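PDB 3L3B: Es1 family protein from Ehrlichia chaffeensis, which is of unproven function but belongs to the DJ-1/PfpI family, has an amidotransferase-like fold and is probably linked to isoprenoid biosynthesis. Local coordinates for residues L24-I29 and L49-H54; V45-E50 and D230-M235. All blocks are in the same frame, centred on the assembly; numbering follows the deposited sequence.

Contact 1 (L24-I29 and L49-H54); sequences LNSAVI and LELDRH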
# COMPACT_ATOMS: atom_id res chain seq x y z
N LEU B 24 21.05 -2.71 -10.63
CA LEU B 24 19.90 -3.66 -10.70
C LEU B 24 18.57 -2.93 -10.84
O LEU B 24 18.30 -1.99 -10.10
CB LEU B 24 19.82 -4.57 -9.47
CG LEU B 24 20.94 -5.58 -9.19
CD1 LEU B 24 20.47 -6.68 -8.25
CD2 LEU B 24 21.46 -6.21 -10.46
N ASN B 25 17.75 -3.41 -11.77
CA ASN B 25 16.41 -2.89 -12.03
C ASN B 25 15.38 -4.00 -12.09
O ASN B 25 15.66 -5.08 -12.66
CB ASN B 25 16.38 -2.23 -13.39
CG ASN B 25 17.13 -0.96 -13.43
OD1 ASN B 25 16.61 0.06 -13.00
ND2 ASN B 25 18.35 -1.00 -13.97
N SER B 26 14.19 -3.72 -11.57
CA SER B 26 13.06 -4.67 -11.60
C SER B 26 11.83 -4.07 -12.20
O SER B 26 11.49 -2.92 -11.89
CB SER B 26 12.72 -5.13 -10.20
OG SER B 26 11.72 -6.11 -10.27
N ALA B 27 11.13 -4.81 -13.04
CA ALA B 27 9.79 -4.44 -13.47
C ALA B 27 8.80 -4.97 -12.42
O ALA B 27 9.07 -5.99 -11.76
CB ALA B 27 9.46 -5.02 -14.85
N VAL B 28 7.69 -4.26 -12.21
CA VAL B 28 6.62 -4.70 -11.31
C VAL B 28 5.34 -4.56 -12.09
O VAL B 28 5.07 -3.47 -12.62
CB VAL B 28 6.54 -3.85 -10.01
CG1 VAL B 28 5.33 -4.28 -9.10
CG2 VAL B 28 7.89 -3.93 -9.27
N ILE B 29 4.56 -5.64 -12.19
CA ILE B 29 3.33 -5.61 -12.94
C ILE B 29 2.16 -5.54 -11.97
O ILE B 29 2.03 -6.35 -11.05
CB ILE B 29 3.17 -6.80 -13.90
CG1 ILE B 29 4.24 -6.71 -15.00
CG2 ILE B 29 1.79 -6.78 -14.51
CD1 ILE B 29 4.41 -7.95 -15.90
N LEU B 49 9.11 -1.86 -1.22
CA LEU B 49 9.97 -1.59 -0.05
C LEU B 49 11.22 -2.46 -0.07
O LEU B 49 12.33 -1.96 0.01
CB LEU B 49 9.18 -1.78 1.25
CG LEU B 49 9.88 -1.71 2.60
CD1 LEU B 49 10.35 -0.32 2.84
CD2 LEU B 49 8.98 -2.16 3.72
N GLU B 50 11.04 -3.77 -0.21
CA GLU B 50 12.17 -4.71 -0.27
C GLU B 50 13.05 -4.60 -1.51
O GLU B 50 14.26 -4.78 -1.41
CB GLU B 50 11.66 -6.14 -0.08
CG GLU B 50 11.06 -6.31 1.32
CD GLU B 50 12.12 -6.06 2.39
OE1 GLU B 50 12.03 -5.03 3.09
OE2 GLU B 50 13.06 -6.86 2.49
N LEU B 51 12.49 -4.31 -2.68
CA LEU B 51 13.35 -3.97 -3.82
C LEU B 51 14.21 -2.77 -3.44
O LEU B 51 15.42 -2.81 -3.62
CB LEU B 51 12.54 -3.67 -5.09
CG LEU B 51 11.88 -4.89 -5.74
CD1 LEU B 51 10.87 -4.47 -6.80
CD2 LEU B 51 12.96 -5.86 -6.34
N ASP B 52 13.60 -1.73 -2.90
CA ASP B 52 14.34 -0.51 -2.55
C ASP B 52 15.39 -0.76 -1.43
O ASP B 52 16.52 -0.29 -1.50
CB ASP B 52 13.39 0.65 -2.22
CG ASP B 52 14.13 1.98 -2.21
OD1 ASP B 52 14.66 2.38 -3.25
OD2 ASP B 52 14.26 2.59 -1.15
N ARG B 53 15.05 -1.63 -0.48
CA ARG B 53 15.98 -1.97 0.59
C ARG B 53 17.26 -2.59 0.03
O ARG B 53 18.31 -2.47 0.62
CB ARG B 53 15.33 -2.91 1.61
CG ARG B 53 16.18 -3.19 2.86
CD ARG B 53 15.46 -4.07 3.93
NE ARG B 53 15.36 -5.47 3.49
CZ ARG B 53 16.39 -6.32 3.40
NH1 ARG B 53 17.63 -5.95 3.74
NH2 ARG B 53 16.18 -7.57 2.96
N HIS B 54 17.13 -3.26 -1.13
CA HIS B 54 18.22 -3.93 -1.84
C HIS B 54 18.84 -3.06 -2.92
O HIS B 54 19.61 -3.58 -3.75
CB HIS B 54 17.66 -5.18 -2.51
CG HIS B 54 17.63 -6.37 -1.62
ND1 HIS B 54 16.47 -6.91 -1.14
CD2 HIS B 54 18.64 -7.10 -1.10
CE1 HIS B 54 16.76 -7.95 -0.38
NE2 HIS B 54 18.07 -8.08 -0.33
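Ser26 and Val28 of strand 24-29 meet Leu51 near the C-terminal end of helix 41-53. The backbones come closest at Ser26 and Leu51, whose CA atoms lie 7.8 Å apart. That spacing leaves room for one layer of side chains. The strand alternates: the CB atoms of Ser26 and Val28 point to the helix, those of Asn25 and Ala27 away from it.

Leu51 carries the helix side of the contact. Its CG stands anti to the carbonyl carbon (chi1 -71°), and the two methyls reach the strand. CD1 touches both strand residues, 3.9 Å from Ser26 CB and 3.9 Å from Val28 CG2. CD2 also packs on Ser26, 3.9 Å from its CB. Val28 and Leu51 run past each other in opposite directions. The contact is buried and made by van der Waals packing. The Ser26 hydroxyl also lies against the Leu51 methyls while OG donates to Ala27 O at 3.0 Å, from above the carbonyl plane.

At the helix end, His54 is the first residue to leave helical geometry. Its ND1 donates to Glu50 O at 3.1 Å, and its backbone N reaches the same oxygen from the opposite face. Arg53 grips Glu50 side-on, with NE and NH2 both on OE2, in a salt bridge with Arg53 NE 2.9 Å from Glu50 OE2.

Strand 24-29 lies between parallel strands 56-62 and 110-113, and Val56 and Met110 also touch Leu51. The contact thus packs the helix of the beta-alpha-beta unit 24-29, 41-53, 56-62 onto its own sheet.

Contact 2 (V45-E50 and D230-M235); sequences VLVMLE and DMISSM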
# COMPACT_ATOMS: atom_id res chain seq x y z
N VAL B 45 3.15 -2.80 -2.01
CA VAL B 45 3.97 -1.88 -1.25
C VAL B 45 5.19 -2.62 -0.69
O VAL B 45 6.30 -2.09 -0.76
CB VAL B 45 3.18 -1.17 -0.12
CG1 VAL B 45 4.13 -0.44 0.88
CG2 VAL B 45 2.18 -0.21 -0.75
N LEU B 46 4.99 -3.84 -0.18
CA LEU B 46 6.07 -4.58 0.49
C LEU B 46 7.13 -5.07 -0.53
O LEU B 46 8.34 -5.11 -0.21
CB LEU B 46 5.52 -5.69 1.38
CG LEU B 46 4.62 -5.29 2.55
CD1 LEU B 46 4.01 -6.54 3.19
CD2 LEU B 46 5.35 -4.44 3.56
N VAL B 47 6.68 -5.43 -1.72
CA VAL B 47 7.56 -5.75 -2.85
C VAL B 47 8.43 -4.50 -3.18
O VAL B 47 9.64 -4.62 -3.33
CB VAL B 47 6.77 -6.20 -4.06
CG1 VAL B 47 7.60 -6.02 -5.37
CG2 VAL B 47 6.34 -7.65 -3.89
N MET B 48 7.82 -3.33 -3.29
CA MET B 48 8.58 -2.11 -3.61
C MET B 48 9.53 -1.70 -2.48
O MET B 48 10.63 -1.24 -2.76
CB MET B 48 7.63 -0.94 -3.90
CG MET B 48 6.76 -1.15 -5.10
SD MET B 48 5.80 0.33 -5.51
CE MET B 48 4.62 0.32 -4.18
N LEU B 49 9.11 -1.86 -1.22
CA LEU B 49 9.97 -1.59 -0.05
C LEU B 49 11.22 -2.46 -0.07
O LEU B 49 12.33 -1.96 0.01
CB LEU B 49 9.18 -1.78 1.25
CG LEU B 49 9.88 -1.71 2.60
CD1 LEU B 49 10.35 -0.32 2.84
CD2 LEU B 49 8.98 -2.16 3.72
N GLU B 50 11.04 -3.77 -0.21
CA GLU B 50 12.17 -4.71 -0.27
C GLU B 50 13.05 -4.60 -1.51
O GLU B 50 14.26 -4.78 -1.41
CB GLU B 50 11.66 -6.14 -0.08
CG GLU B 50 11.06 -6.31 1.32
CD GLU B 50 12.12 -6.06 2.39
OE1 GLU B 50 12.03 -5.03 3.09
OE2 GLU B 50 13.06 -6.86 2.49
N ASP B 230 11.86 -12.64 2.01
CA ASP B 230 12.66 -13.80 1.62
C ASP B 230 12.69 -14.02 0.10
O ASP B 230 13.71 -14.42 -0.46
CB ASP B 230 12.13 -15.05 2.28
CG ASP B 230 13.11 -16.21 2.16
OD1 ASP B 230 12.81 -17.20 1.45
OD2 ASP B 230 14.22 -16.08 2.72
N MET B 231 11.56 -13.76 -0.55
CA MET B 231 11.47 -13.93 -1.97
C MET B 231 12.41 -12.96 -2.71
O MET B 231 13.21 -13.38 -3.53
CB MET B 231 10.03 -13.72 -2.42
CG MET B 231 9.88 -14.12 -3.84
SD MET B 231 8.30 -13.76 -4.52
CE MET B 231 8.43 -12.01 -4.80
N ILE B 232 12.35 -11.68 -2.37
CA ILE B 232 13.13 -10.65 -3.04
C ILE B 232 14.61 -10.85 -2.75
O ILE B 232 15.43 -10.80 -3.69
CB ILE B 232 12.72 -9.21 -2.60
CG1 ILE B 232 11.24 -8.88 -2.94
CG2 ILE B 232 13.71 -8.20 -3.16
CD1 ILE B 232 10.78 -9.00 -4.41
N SER B 233 14.96 -11.11 -1.49
CA SER B 233 16.33 -11.55 -1.15
C SER B 233 16.82 -12.65 -2.08
O SER B 233 17.89 -12.55 -2.64
CB SER B 233 16.43 -12.06 0.30
OG SER B 233 16.09 -11.04 1.23
N SER B 234 16.03 -13.72 -2.21
CA SER B 234 16.44 -14.88 -2.99
C SER B 234 16.64 -14.50 -4.44
O SER B 234 17.55 -15.00 -5.10
CB SER B 234 15.39 -15.98 -2.90
OG SER B 234 15.23 -16.39 -1.55
N MET B 235 15.79 -13.65 -4.97
CA MET B 235 15.95 -13.17 -6.34
C MET B 235 17.25 -12.37 -6.49
O MET B 235 18.04 -12.58 -7.41
CB MET B 235 14.75 -12.31 -6.78
CG MET B 235 13.46 -13.08 -6.91
SD MET B 235 12.08 -11.97 -7.24
CE MET B 235 12.45 -11.83 -9.04
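Ile232 of helix 221-238 packs against Glu50 and Val47, one turn apart on helix 41-53. Along the second segment, Asp230 comes first. Its CB points away from the other helix; OD1 bonds to Ser201 OG. Its carbonyl oxygen accepts two bonds from Ser234, one from N and one from OG, the latter at 2.7 Å. They arrive from opposite faces of the carbonyl plane. Met231 turns to Phe210 and Cys212 of strand 209-212.

Ile232 makes the contact. Its CA is 6.6 Å from Glu50 CA, so the helices are close here. CG1 is anti to the carbonyl carbon (chi1 -62°) and lies 4.0 Å from Glu50 CB. CG2 packs on the backbone carbonyl of Glu50, 3.9 Å from Glu50 O. CD1 makes a looser contact, 4.5 Å from Val47 CG1. Glu50 therefore offers CB and backbone, while its bent chain takes the carboxylate to Arg53. Ser233 follows, with OG bonded to Gln229 O. Met235 lies against Met110 and Phe210.

Val47 and Ile232 both touch Val112 of the central sheet. Two helices packed on each other and on one face of a mostly parallel sheet fit the alpha/beta sandwich of the DJ-1/PfpI family.

How the contacts relate
From the N terminus, strand 24-29 leads into helix 41-53, and contact 1 closes this short loop within one beta-alpha-beta unit. Contact 2 starts on the same helix and closes a far longer loop, with 179 residues between its segments, at the C-terminal helix 221-238. The second loop begins before the first has ended, so the two overlap at the end of helix 41-53 and neither nests in the other. Leu49 and Glu50 belong to segments of both contacts. Their centres are 7 Å apart, and they touch directly: Leu51 CD2 lies 4.0 Å from Ile232 CG2, and His54 packs on Ile232 and Ser233. One helix thus joins the first strand to the last helix. Both contacts also border the second subunit.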